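Local structure of antibiotic resistance protein (Deinococcus radiodurans, 2VLI) at residues F35-M40 with I81-I86; D67-A72 with R102-H107; I8-P13 with F109-P114. The protein is a P-loop NTPase-fold phosphotransferase that probably confers resistance to tunicamycin by phosphorylating the antibiotic at the expense of a nucleoside triphosphate. All coordinates share one frame; numbering follows the deposited sequence.

Contact 1: F35-M40 with I81-I86; sequences FEPEEM and IVPVSI
The pyrrolidine ring of P37 lies against V82 and V84 of strand 80-84. Its CG touches both, 3.8 Å from V82 CG1 and an equal 3.8 Å from V84 CG1, while P37 CD stands 3.4 Å from P83 O. P37 and V82 run obliquely to each other, and V82 can present CG1 here because that methyl is anti to its backbone N (chi1 -175°). Its other methyl, CG2, turns to F35 and comes within 4.2 Å of F35 CB. The F35 ring, its CG likewise anti to the backbone N, meets V82 CG1 at a slant and continues onto M65, L69 and A72 of helix 61-75.

The backbones run nearly alike, their end-to-end directions 18° apart. One hydrogen bond joins them, F35 N to I81 O at 2.9 Å, with an N-H...O angle of 146°. F35 O then receives a CA-H...O contact from V82. Farther on, where the chains diverge, a water donates to both E38 OE1 (2.6 Å) and P83 O (2.7 Å), bridging the carboxylate of a side chain bent at chi2 to a strand carbonyl. The arrangement is that of the edge of a parallel alpha/beta sheet: strand 33-34 pairs with 80-84, then peels away into helix 38-46, as in the Rossmann-like core of P-loop kinases.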
ATOM      1  N   PHE A  35      -8.130 -23.556  -4.794  1.00 20.31           N
ATOM      2  CA  PHE A  35      -6.821 -23.333  -5.380  1.00 19.07           C
ATOM      3  C   PHE A  35      -5.979 -22.496  -4.440  1.00 19.92           C
ATOM      4  O   PHE A  35      -6.311 -21.349  -4.167  1.00 20.17           O
ATOM      5  CB  PHE A  35      -7.031 -22.641  -6.706  1.00 18.57           C
ATOM      6  CG  PHE A  35      -5.782 -22.350  -7.476  1.00 19.63           C
ATOM      7  CD1 PHE A  35      -5.456 -23.120  -8.617  1.00 19.76           C
ATOM      8  CD2 PHE A  35      -4.964 -21.296  -7.136  1.00 17.45           C
ATOM      9  CE1 PHE A  35      -4.347 -22.806  -9.393  1.00 18.82           C
ATOM     10  CE2 PHE A  35      -3.873 -20.995  -7.906  1.00 19.73           C
ATOM     11  CZ  PHE A  35      -3.560 -21.790  -9.032  1.00 18.25           C
ATOM     12  N   GLU A  36      -4.886 -23.060  -3.929  1.00 20.53           N
ATOM     13  CA  GLU A  36      -4.074 -22.427  -2.888  1.00 21.19           C
ATOM     14  C   GLU A  36      -2.765 -21.949  -3.456  1.00 20.64           C
ATOM     15  O   GLU A  36      -1.863 -22.761  -3.643  1.00 19.43           O
ATOM     16  CB  GLU A  36      -3.774 -23.393  -1.745  1.00 22.96           C
ATOM     17  CG  GLU A  36      -5.001 -24.068  -1.246  1.00 29.62           C
ATOM     18  CD  GLU A  36      -4.805 -24.785   0.065  1.00 38.82           C
ATOM     19  OE1 GLU A  36      -3.895 -25.666   0.167  1.00 45.64           O
ATOM     20  OE2 GLU A  36      -5.609 -24.484   0.987  1.00 46.88           O
ATOM     21  N   PRO A  37      -2.641 -20.627  -3.738  1.00 20.17           N
ATOM     22  CA  PRO A  37      -1.480 -20.049  -4.396  1.00 21.43           C
ATOM     23  C   PRO A  37      -0.183 -20.288  -3.670  1.00 21.90           C
ATOM     24  O   PRO A  37       0.874 -20.306  -4.268  1.00 22.01           O
ATOM     25  CB  PRO A  37      -1.775 -18.548  -4.387  1.00 21.45           C
ATOM     26  CG  PRO A  37      -3.228 -18.477  -4.296  1.00 21.14           C
ATOM     27  CD  PRO A  37      -3.663 -19.611  -3.463  1.00 21.25           C
ATOM     28  N   GLU A  38      -0.251 -20.452  -2.367  1.00 23.00           N
ATOM     29  CA  GLU A  38       0.941 -20.756  -1.612  1.00 24.17           C
ATOM     30  C   GLU A  38       1.655 -22.057  -2.049  1.00 23.67           C
ATOM     31  O   GLU A  38       2.854 -22.167  -1.861  1.00 23.35           O
ATOM     32  CB  GLU A  38       0.618 -20.798  -0.105  1.00 25.67           C
ATOM     33  CG  GLU A  38      -0.544 -21.731   0.251  1.00 30.95           C
ATOM     34  CD  GLU A  38      -1.972 -21.037   0.279  1.00 35.66           C
ATOM     35  OE1 GLU A  38      -2.459 -20.501  -0.728  1.00 29.22           O
ATOM     36  OE2 GLU A  38      -2.645 -21.098   1.337  1.00 42.53           O
ATOM     37  N   GLU A  39       0.936 -23.039  -2.604  1.00 23.07           N
ATOM     38  CA  GLU A  39       1.602 -24.242  -3.157  1.00 23.62           C
ATOM     39  C   GLU A  39       2.645 -23.898  -4.217  1.00 22.53           C
ATOM     40  O   GLU A  39       3.636 -24.608  -4.373  1.00 22.88           O
ATOM     41  CB  GLU A  39       0.621 -25.236  -3.795  1.00 24.57           C
ATOM     42  CG  GLU A  39      -0.520 -25.730  -2.969  1.00 28.18           C
ATOM     43  CD  GLU A  39      -0.118 -26.585  -1.779  1.00 34.24           C
ATOM     44  OE1 GLU A  39       1.084 -26.770  -1.505  1.00 40.85           O
ATOM     45  OE2 GLU A  39      -1.037 -27.083  -1.100  1.00 40.58           O
HETATM   46  N   MSE A  40       2.411 -22.837  -4.979  1.00 22.13           N
HETATM   47  CA  MSE A  40       3.378 -22.418  -6.000  1.00 21.22           C
HETATM   48  C   MSE A  40       4.546 -21.722  -5.332  1.00 22.26           C
HETATM   49  O   MSE A  40       5.703 -21.843  -5.779  1.00 22.71           O
HETATM   50  CB  MSE A  40       2.751 -21.499  -7.028  1.00 20.44           C
HETATM   51  CG  MSE A  40       3.741 -21.116  -8.122  1.00 18.67           C
HETATM   52 SE   MSE A  40       4.389 -22.738  -9.174  1.00 22.12          SE
HETATM   53  CE  MSE A  40       2.718 -23.144 -10.010  1.00 17.62           C
ATOM     54  N   ILE A  81     -12.202 -21.426  -6.089  1.00 20.88           N
ATOM     55  CA  ILE A  81     -12.064 -20.539  -4.921  1.00 20.34           C
ATOM     56  C   ILE A  81     -10.593 -20.307  -4.596  1.00 19.48           C
ATOM     57  O   ILE A  81      -9.843 -21.240  -4.384  1.00 18.53           O
ATOM     58  CB  ILE A  81     -12.758 -21.103  -3.674  1.00 20.84           C
ATOM     59  CG1 ILE A  81     -14.214 -21.470  -3.976  1.00 21.83           C
ATOM     60  CG2 ILE A  81     -12.615 -20.125  -2.522  1.00 20.58           C
ATOM     61  CD1 ILE A  81     -14.867 -22.535  -3.022  1.00 23.19           C
ATOM     62  N   VAL A  82     -10.167 -19.057  -4.584  1.00 19.33           N
ATOM     63  CA  VAL A  82      -8.749 -18.720  -4.413  1.00 17.94           C
ATOM     64  C   VAL A  82      -8.533 -17.776  -3.210  1.00 18.65           C
ATOM     65  O   VAL A  82      -8.710 -16.588  -3.358  1.00 17.63           O
ATOM     66  CB  VAL A  82      -8.205 -18.014  -5.702  1.00 19.11           C
ATOM     67  CG1 VAL A  82      -6.705 -17.783  -5.591  1.00 14.77           C
ATOM     68  CG2 VAL A  82      -8.635 -18.772  -7.013  1.00 17.18           C
ATOM     69  N   PRO A  83      -8.113 -18.297  -2.036  1.00 19.79           N
ATOM     70  CA  PRO A  83      -7.743 -17.458  -0.886  1.00 19.81           C
ATOM     71  C   PRO A  83      -6.333 -16.900  -1.055  1.00 20.11           C
ATOM     72  O   PRO A  83      -5.412 -17.653  -1.301  1.00 19.66           O
ATOM     73  CB  PRO A  83      -7.791 -18.415   0.308  1.00 20.62           C
ATOM     74  CG  PRO A  83      -7.840 -19.815  -0.258  1.00 21.64           C
ATOM     75  CD  PRO A  83      -7.831 -19.724  -1.781  1.00 19.69           C
ATOM     76  N   VAL A  84      -6.179 -15.580  -0.904  1.00 19.46           N
ATOM     77  CA  VAL A  84      -4.915 -14.909  -0.969  1.00 20.28           C
ATOM     78  C   VAL A  84      -4.818 -13.946   0.195  1.00 22.12           C
ATOM     79  O   VAL A  84      -5.801 -13.645   0.843  1.00 20.94           O
ATOM     80  CB  VAL A  84      -4.704 -14.147  -2.293  1.00 20.91           C
ATOM     81  CG1 VAL A  84      -4.793 -15.085  -3.440  1.00 22.64           C
ATOM     82  CG2 VAL A  84      -5.732 -13.066  -2.486  1.00 20.17           C
ATOM     83  N   SER A  85      -3.601 -13.539   0.482  1.00 24.69           N
ATOM     84  CA  SER A  85      -3.286 -12.561   1.510  1.00 26.64           C
ATOM     85  C   SER A  85      -2.257 -11.641   0.933  1.00 26.93           C
ATOM     86  O   SER A  85      -1.062 -11.948   0.956  1.00 27.24           O
ATOM     87  CB  SER A  85      -2.697 -13.250   2.716  1.00 27.57           C
ATOM     88  OG  SER A  85      -3.332 -12.744   3.871  1.00 32.11           O
ATOM     89  N   ILE A  86      -2.718 -10.548   0.328  1.00 26.09           N
ATOM     90  CA  ILE A  86      -1.825  -9.617  -0.335  1.00 26.68           C
ATOM     91  C   ILE A  86      -2.132  -8.217   0.221  1.00 27.69           C
ATOM     92  O   ILE A  86      -3.276  -7.824   0.280  1.00 25.57           O
ATOM     93  CB  ILE A  86      -2.038  -9.571  -1.832  1.00 26.09           C
ATOM     94  CG1 ILE A  86      -1.747 -10.945  -2.487  1.00 27.84           C
ATOM     95  CG2 ILE A  86      -1.182  -8.482  -2.456  1.00 24.83           C
ATOM     96  CD1 ILE A  86      -0.306 -11.250  -2.673  1.00 27.96           C
TER
HETATM   97  O   HOH W   1      -3.217 -18.114   0.123  1.00 36.37           O

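Contact 2: D67-A72 with R102-H107; sequences DALQYA and RGLSVH
R102 grips D67 side-on, with NE and NH2 both directed to one oxygen. The bonds to D67 OD1 measure 2.9 Å from R102 NE and 3.1 Å from R102 NH2, the first the straighter at 155° at the hydrogen. OD1 lies in the guanidinium plane, at its edge. The carboxylate is turned 39° from that plane: NH2 meets OD1 from above the carboxylate, NE from the anti side but also out of its plane, and both come from the same face. A further bond from R102 NH1 runs back to the last turn of the arginine's own helix, at G98 O, and should restrict the rotation of the guanidinium.

Q70 lies across the aliphatic part of the same arginine at about a right angle. Its extended chain brings NE2 to 3.6 Å from R102 CB and OE1 to 3.8 Å from R102 CG; the amide and guanidinium planes differ by 59°. NE2 is also 3.1 Å from R102 O.

These contacts form where helix 89-101 ends in a Schellman motif. G103, with positive phi, is the C-prime residue; L104 N bonds back to L99 O and G103 N to K100 O. The chain thereby turns toward strand 107-112 and directs L104 at helix 61-75.

The apolar packing is on the inner side. L104 CD1 sits 3.8 Å from Q70 CA and spans to L69 CG at 4.4 Å, while L69 is buried against W9, L80 and V82 of the sheet. By contrast, on the polar side D67, Q70 and R102 remain partly exposed, and the loop moves off from helix 61-75 beyond L104.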
ATOM      1  N   ASP A  67      -0.511 -18.774 -14.440  1.00 15.72           N
ATOM      2  CA  ASP A  67      -0.540 -19.850 -15.446  1.00 16.51           C
ATOM      3  C   ASP A  67      -1.222 -21.114 -14.919  1.00 16.32           C
ATOM      4  O   ASP A  67      -2.052 -21.700 -15.598  1.00 16.76           O
ATOM      5  CB  ASP A  67       0.868 -20.186 -15.856  1.00 17.20           C
ATOM      6  CG  ASP A  67       1.528 -19.080 -16.623  1.00 19.05           C
ATOM      7  OD1 ASP A  67       0.835 -18.130 -17.091  1.00 23.15           O
ATOM      8  OD2 ASP A  67       2.760 -19.163 -16.738  1.00 20.23           O
ATOM      9  N   ALA A  68      -0.809 -21.585 -13.745  1.00 16.39           N
ATOM     10  CA  ALA A  68      -1.486 -22.713 -13.122  1.00 17.24           C
ATOM     11  C   ALA A  68      -3.000 -22.502 -12.932  1.00 17.16           C
ATOM     12  O   ALA A  68      -3.793 -23.415 -13.118  1.00 17.38           O
ATOM     13  CB  ALA A  68      -0.847 -23.025 -11.788  1.00 17.05           C
ATOM     14  N   LEU A  69      -3.373 -21.311 -12.467  1.00 18.13           N
ATOM     15  CA  LEU A  69      -4.761 -20.922 -12.265  1.00 18.58           C
ATOM     16  C   LEU A  69      -5.564 -20.978 -13.558  1.00 18.86           C
ATOM     17  O   LEU A  69      -6.681 -21.488 -13.577  1.00 19.20           O
ATOM     18  CB  LEU A  69      -4.852 -19.506 -11.671  1.00 18.25           C
ATOM     19  CG  LEU A  69      -6.235 -19.025 -11.237  1.00 20.37           C
ATOM     20  CD1 LEU A  69      -6.864 -20.037 -10.264  1.00 19.90           C
ATOM     21  CD2 LEU A  69      -6.139 -17.623 -10.616  1.00 24.06           C
ATOM     22  N   GLN A  70      -4.994 -20.462 -14.627  1.00 19.73           N
ATOM     23  CA  GLN A  70      -5.630 -20.534 -15.935  1.00 21.95           C
ATOM     24  C   GLN A  70      -5.916 -21.988 -16.337  1.00 22.07           C
ATOM     25  O   GLN A  70      -7.020 -22.311 -16.727  1.00 22.78           O
ATOM     26  CB  GLN A  70      -4.730 -19.875 -16.945  1.00 22.57           C
ATOM     27  CG  GLN A  70      -5.284 -19.717 -18.344  1.00 27.05           C
ATOM     28  CD  GLN A  70      -4.283 -18.978 -19.215  1.00 31.41           C
ATOM     29  OE1 GLN A  70      -3.071 -19.066 -18.997  1.00 36.77           O
ATOM     30  NE2 GLN A  70      -4.772 -18.233 -20.178  1.00 32.75           N
ATOM     31  N   TYR A  71      -4.935 -22.876 -16.178  1.00 21.36           N
ATOM     32  CA  TYR A  71      -5.167 -24.274 -16.472  1.00 20.91           C
ATOM     33  C   TYR A  71      -6.219 -24.827 -15.525  1.00 20.65           C
ATOM     34  O   TYR A  71      -7.140 -25.501 -15.963  1.00 21.37           O
ATOM     35  CB  TYR A  71      -3.846 -25.097 -16.434  1.00 20.08           C
ATOM     36  CG  TYR A  71      -4.077 -26.543 -16.819  1.00 22.03           C
ATOM     37  CD1 TYR A  71      -4.146 -26.932 -18.165  1.00 20.62           C
ATOM     38  CD2 TYR A  71      -4.299 -27.496 -15.858  1.00 22.63           C
ATOM     39  CE1 TYR A  71      -4.393 -28.249 -18.513  1.00 23.46           C
ATOM     40  CE2 TYR A  71      -4.571 -28.824 -16.192  1.00 23.10           C
ATOM     41  CZ  TYR A  71      -4.619 -29.204 -17.505  1.00 23.48           C
ATOM     42  OH  TYR A  71      -4.900 -30.527 -17.828  1.00 26.05           O
ATOM     43  N   ALA A  72      -6.107 -24.545 -14.218  1.00 21.79           N
ATOM     44  CA  ALA A  72      -7.108 -25.010 -13.248  1.00 22.56           C
ATOM     45  C   ALA A  72      -8.537 -24.597 -13.649  1.00 24.33           C
ATOM     46  O   ALA A  72      -9.490 -25.380 -13.513  1.00 25.39           O
ATOM     47  CB  ALA A  72      -6.782 -24.532 -11.798  1.00 21.59           C
ATOM     48  N   ARG A 102      -4.543 -13.123 -19.161  1.00 29.26           N
ATOM     49  CA  ARG A 102      -4.840 -14.541 -19.327  1.00 28.63           C
ATOM     50  C   ARG A 102      -6.292 -14.793 -19.634  1.00 29.08           C
ATOM     51  O   ARG A 102      -6.749 -15.946 -19.641  1.00 30.31           O
ATOM     52  CB  ARG A 102      -4.421 -15.304 -18.069  1.00 27.61           C
ATOM     53  CG  ARG A 102      -2.934 -15.434 -17.990  1.00 25.68           C
ATOM     54  CD  ARG A 102      -2.483 -15.847 -16.633  1.00 25.08           C
ATOM     55  NE  ARG A 102      -1.032 -15.918 -16.593  1.00 22.38           N
ATOM     56  CZ  ARG A 102      -0.203 -14.903 -16.470  1.00 21.89           C
ATOM     57  NH1 ARG A 102      -0.644 -13.668 -16.300  1.00 24.90           N
ATOM     58  NH2 ARG A 102       1.088 -15.134 -16.429  1.00 23.26           N
ATOM     59  N   GLY A 103      -7.026 -13.706 -19.822  1.00 29.12           N
ATOM     60  CA  GLY A 103      -8.432 -13.756 -20.143  1.00 28.99           C
ATOM     61  C   GLY A 103      -9.301 -14.269 -19.036  1.00 28.89           C
ATOM     62  O   GLY A 103     -10.369 -14.767 -19.305  1.00 29.67           O
ATOM     63  N   LEU A 104      -8.872 -14.135 -17.782  1.00 28.57           N
ATOM     64  CA  LEU A 104      -9.607 -14.728 -16.680  1.00 28.48           C
ATOM     65  C   LEU A 104     -10.417 -13.627 -15.987  1.00 29.51           C
ATOM     66  O   LEU A 104      -9.865 -12.601 -15.575  1.00 29.88           O
ATOM     67  CB  LEU A 104      -8.625 -15.372 -15.709  1.00 28.53           C
ATOM     68  CG  LEU A 104      -7.977 -16.703 -16.092  1.00 28.60           C
ATOM     69  CD1 LEU A 104      -6.867 -17.060 -15.122  1.00 29.85           C
ATOM     70  CD2 LEU A 104      -9.040 -17.799 -16.100  1.00 28.30           C
ATOM     71  N   SER A 105     -11.714 -13.834 -15.849  1.00 29.76           N
ATOM     72  CA  SER A 105     -12.543 -12.842 -15.214  1.00 30.50           C
ATOM     73  C   SER A 105     -12.894 -13.422 -13.873  1.00 28.37           C
ATOM     74  O   SER A 105     -13.512 -14.487 -13.798  1.00 31.45           O
ATOM     75  CB  SER A 105     -13.795 -12.536 -16.045  1.00 31.11           C
ATOM     76  OG  SER A 105     -14.267 -11.217 -15.733  1.00 35.69           O
ATOM     77  N   VAL A 106     -12.439 -12.767 -12.825  1.00 26.01           N
ATOM     78  CA  VAL A 106     -12.630 -13.264 -11.469  1.00 23.94           C
ATOM     79  C   VAL A 106     -13.482 -12.302 -10.662  1.00 22.83           C
ATOM     80  O   VAL A 106     -13.451 -11.098 -10.873  1.00 20.95           O
ATOM     81  CB  VAL A 106     -11.282 -13.619 -10.718  1.00 24.31           C
ATOM     82  CG1 VAL A 106     -10.304 -14.325 -11.653  1.00 22.06           C
ATOM     83  CG2 VAL A 106     -10.635 -12.430 -10.061  1.00 23.10           C
ATOM     84  N   HIS A 107     -14.215 -12.865  -9.714  1.00 21.11           N
ATOM     85  CA  HIS A 107     -14.894 -12.093  -8.694  1.00 21.47           C
ATOM     86  C   HIS A 107     -13.954 -11.889  -7.532  1.00 20.04           C
ATOM     87  O   HIS A 107     -13.737 -12.791  -6.720  1.00 18.12           O
ATOM     88  CB  HIS A 107     -16.111 -12.857  -8.214  1.00 21.75           C
ATOM     89  CG  HIS A 107     -17.120 -13.093  -9.285  1.00 25.04           C
ATOM     90  ND1 HIS A 107     -18.049 -12.139  -9.656  1.00 22.63           N
ATOM     91  CD2 HIS A 107     -17.353 -14.174 -10.072  1.00 27.28           C
ATOM     92  CE1 HIS A 107     -18.817 -12.626 -10.612  1.00 25.18           C
ATOM     93  NE2 HIS A 107     -18.428 -13.865 -10.872  1.00 25.01           N
TER

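Contact 3: I8-P13 with F109-P114; sequences IWINGP and FTLIAP
N11 O is approached by two groups of the neighbouring strand: L111 N donates a 2.8 Å hydrogen bond (167° at the hydrogen), and T110 CA makes a CA-H...O contact at 3.3 Å. One step back, N11 N bonds to F109 O, also 2.8 Å and nearly straight at 174°. F109 N to W9 O completes the ladder at 2.9 Å. N11 thus uses both its N-H and its C=O on this strand.

Bridges I10-F109 and N11-T110 define two parallel strands, 7-11 and 107-112, in the interior of the sheet; the axes of these short segments approach to 4.7 Å and are twisted by 35°. Strand 7-11 is the first strand of the P-loop NTPase fold and runs straight into the P-loop (Walker A, GPFGVGKT), whose first residues are G12 and P13.

Side chains separate by face. N11 and T110 lie side by side and point the same way, their polar ends engaged elsewhere: N11 OD1 accepts from I86 N, and T110 OG1 is bonded to F147 O. On the other face the gamma methyl I10 CG2, anti to its N, meets L111 CD1 at 3.9 Å as the two chains cross at a slant. I8 CG2 touches the F109 ring at its edge, 4.3 Å from CE2. Past the strand end, P13 CG rests against A113 CB at 4.2 Å.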
ATOM      1  N   ILE A   8     -13.797 -17.333  -7.574  1.00 20.30           N
ATOM      2  CA  ILE A   8     -14.055 -16.473  -6.400  1.00 20.67           C
ATOM      3  C   ILE A   8     -12.720 -16.231  -5.698  1.00 20.12           C
ATOM      4  O   ILE A   8     -12.161 -17.135  -5.151  1.00 20.47           O
ATOM      5  CB  ILE A   8     -15.070 -17.096  -5.450  1.00 20.61           C
ATOM      6  CG1 ILE A   8     -16.337 -17.484  -6.209  1.00 23.85           C
ATOM      7  CG2 ILE A   8     -15.424 -16.180  -4.341  1.00 21.85           C
ATOM      8  CD1 ILE A   8     -17.226 -18.448  -5.434  1.00 25.93           C
ATOM      9  N   TRP A   9     -12.233 -14.998  -5.754  1.00 18.61           N
ATOM     10  CA  TRP A   9     -10.884 -14.642  -5.375  1.00 18.28           C
ATOM     11  C   TRP A   9     -11.028 -13.783  -4.130  1.00 18.24           C
ATOM     12  O   TRP A   9     -11.642 -12.727  -4.174  1.00 18.05           O
ATOM     13  CB  TRP A   9     -10.284 -13.859  -6.523  1.00 17.40           C
ATOM     14  CG  TRP A   9      -8.940 -13.250  -6.283  1.00 17.46           C
ATOM     15  CD1 TRP A   9      -8.665 -12.140  -5.539  1.00 17.40           C
ATOM     16  CD2 TRP A   9      -7.695 -13.641  -6.886  1.00 16.93           C
ATOM     17  NE1 TRP A   9      -7.339 -11.832  -5.613  1.00 21.00           N
ATOM     18  CE2 TRP A   9      -6.715 -12.724  -6.448  1.00 18.69           C
ATOM     19  CE3 TRP A   9      -7.316 -14.663  -7.765  1.00 18.95           C
ATOM     20  CZ2 TRP A   9      -5.370 -12.822  -6.816  1.00 19.17           C
ATOM     21  CZ3 TRP A   9      -5.953 -14.745  -8.146  1.00 17.71           C
ATOM     22  CH2 TRP A   9      -5.009 -13.843  -7.663  1.00 18.64           C
ATOM     23  N   ILE A  10     -10.528 -14.272  -3.013  1.00 17.94           N
ATOM     24  CA  ILE A  10     -10.774 -13.662  -1.732  1.00 18.89           C
ATOM     25  C   ILE A  10      -9.475 -13.273  -1.024  1.00 18.99           C
ATOM     26  O   ILE A  10      -8.714 -14.134  -0.578  1.00 19.72           O
ATOM     27  CB  ILE A  10     -11.580 -14.622  -0.812  1.00 19.08           C
ATOM     28  CG1 ILE A  10     -12.897 -14.985  -1.482  1.00 22.21           C
ATOM     29  CG2 ILE A  10     -11.800 -13.977   0.587  1.00 20.00           C
ATOM     30  CD1 ILE A  10     -13.598 -16.220  -0.875  1.00 24.41           C
ATOM     31  N   ASN A  11      -9.228 -11.970  -0.923  1.00 18.52           N
ATOM     32  CA  ASN A  11      -8.069 -11.444  -0.264  1.00 20.09           C
ATOM     33  C   ASN A  11      -8.452 -11.059   1.154  1.00 21.85           C
ATOM     34  O   ASN A  11      -9.538 -10.551   1.388  1.00 22.15           O
ATOM     35  CB  ASN A  11      -7.556 -10.227  -1.000  1.00 19.49           C
ATOM     36  CG  ASN A  11      -6.243  -9.709  -0.433  1.00 20.10           C
ATOM     37  OD1 ASN A  11      -5.437 -10.467   0.123  1.00 20.28           O
ATOM     38  ND2 ASN A  11      -6.049  -8.412  -0.518  1.00 21.57           N
ATOM     39  N   GLY A  12      -7.551 -11.242   2.073  1.00 24.59           N
ATOM     40  CA  GLY A  12      -7.879 -11.071   3.489  1.00 26.73           C
ATOM     41  C   GLY A  12      -6.639 -10.692   4.237  1.00 28.04           C
ATOM     42  O   GLY A  12      -5.535 -10.878   3.714  1.00 28.35           O
ATOM     43  N   PRO A  13      -6.805 -10.133   5.445  1.00 29.03           N
ATOM     44  CA  PRO A  13      -5.669  -9.715   6.245  1.00 31.04           C
ATOM     45  C   PRO A  13      -5.103 -10.844   7.113  1.00 33.13           C
ATOM     46  O   PRO A  13      -4.133 -10.614   7.792  1.00 34.99           O
ATOM     47  CB  PRO A  13      -6.290  -8.675   7.173  1.00 30.78           C
ATOM     48  CG  PRO A  13      -7.635  -9.230   7.449  1.00 29.13           C
ATOM     49  CD  PRO A  13      -8.077  -9.860   6.144  1.00 29.84           C
ATOM     50  N   PHE A 109     -12.567  -9.941  -4.173  1.00 16.08           N
ATOM     51  CA  PHE A 109     -13.007  -9.348  -2.931  1.00 15.70           C
ATOM     52  C   PHE A 109     -11.855  -9.193  -2.005  1.00 15.95           C
ATOM     53  O   PHE A 109     -10.936 -10.051  -1.990  1.00 15.97           O
ATOM     54  CB  PHE A 109     -14.027 -10.276  -2.229  1.00 16.25           C
ATOM     55  CG  PHE A 109     -15.242 -10.555  -3.027  1.00 16.28           C
ATOM     56  CD1 PHE A 109     -16.229  -9.576  -3.172  1.00 16.73           C
ATOM     57  CD2 PHE A 109     -15.397 -11.776  -3.705  1.00 19.79           C
ATOM     58  CE1 PHE A 109     -17.351  -9.821  -3.914  1.00 21.69           C
ATOM     59  CE2 PHE A 109     -16.517 -12.022  -4.459  1.00 21.41           C
ATOM     60  CZ  PHE A 109     -17.503 -11.078  -4.564  1.00 21.26           C
ATOM     61  N   THR A 110     -11.914  -8.148  -1.163  1.00 15.42           N
ATOM     62  CA  THR A 110     -10.994  -7.952  -0.033  1.00 14.77           C
ATOM     63  C   THR A 110     -11.826  -7.843   1.249  1.00 16.95           C
ATOM     64  O   THR A 110     -12.780  -7.082   1.305  1.00 17.79           O
ATOM     65  CB  THR A 110     -10.109  -6.709  -0.251  1.00 16.08           C
ATOM     66  OG1 THR A 110      -9.261  -6.943  -1.387  1.00 15.77           O
ATOM     67  CG2 THR A 110      -9.210  -6.371   0.964  1.00 15.57           C
ATOM     68  N   LEU A 111     -11.510  -8.688   2.225  1.00 16.58           N
ATOM     69  CA  LEU A 111     -12.192  -8.676   3.520  1.00 16.59           C
ATOM     70  C   LEU A 111     -11.669  -7.584   4.364  1.00 15.86           C
ATOM     71  O   LEU A 111     -10.474  -7.526   4.654  1.00 16.76           O
ATOM     72  CB  LEU A 111     -11.995  -9.986   4.243  1.00 16.95           C
ATOM     73  CG  LEU A 111     -12.386 -11.188   3.402  1.00 19.20           C
ATOM     74  CD1 LEU A 111     -12.344 -12.480   4.198  1.00 23.95           C
ATOM     75  CD2 LEU A 111     -13.753 -10.984   2.765  1.00 21.96           C
ATOM     76  N   ILE A 112     -12.588  -6.711   4.784  1.00 16.86           N
ATOM     77  CA  ILE A 112     -12.309  -5.678   5.771  1.00 17.53           C
ATOM     78  C   ILE A 112     -12.755  -6.169   7.146  1.00 17.19           C
ATOM     79  O   ILE A 112     -13.936  -6.157   7.469  1.00 17.15           O
ATOM     80  CB  ILE A 112     -13.040  -4.372   5.451  1.00 17.98           C
ATOM     81  CG1 ILE A 112     -12.739  -3.923   4.010  1.00 19.96           C
ATOM     82  CG2 ILE A 112     -12.700  -3.296   6.513  1.00 18.06           C
ATOM     83  CD1 ILE A 112     -11.241  -3.992   3.663  1.00 24.81           C
ATOM     84  N   ALA A 113     -11.796  -6.578   7.947  1.00 17.42           N
ATOM     85  CA  ALA A 113     -12.086  -7.217   9.195  1.00 17.39           C
ATOM     86  C   ALA A 113     -11.754  -6.298  10.346  1.00 17.99           C
ATOM     87  O   ALA A 113     -10.837  -5.501  10.244  1.00 17.42           O
ATOM     88  CB  ALA A 113     -11.302  -8.522   9.304  1.00 17.91           C
ATOM     89  N   PRO A 114     -12.500  -6.425  11.473  1.00 19.10           N
ATOM     90  CA  PRO A 114     -12.245  -5.633  12.662  1.00 19.18           C
ATOM     91  C   PRO A 114     -10.868  -5.879  13.275  1.00 19.46           C
ATOM     92  O   PRO A 114     -10.371  -7.030  13.288  1.00 19.22           O
ATOM     93  CB  PRO A 114     -13.350  -6.089  13.627  1.00 19.02           C
ATOM     94  CG  PRO A 114     -14.434  -6.532  12.734  1.00 20.80           C
ATOM     95  CD  PRO A 114     -13.707  -7.259  11.630  1.00 17.90           C
TER

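Contacts 1 and 3 involve the parallel sheet of order 33-34, 80-84, 7-11, 107-112, 150-152; contact 2 joins a helix to a loop at its periphery. Contact 1 lies at the 33-34 side and contact 3 at the pair 7-11 and 107-112, their centres about 12 Å apart; strands 80-84 and 7-11 are neighbours, with V82 N to I8 O a probable bond between them. The centre of contact 2 is about 13 Å from that of contact 1 and 19 Å from that of contact 3, where helix 61-75 packs on the sheet, with L69 among its contacts. Along the chain, contacts 1 and 2 alternate their segments, and both fall within the connections between the strands paired in contact 3.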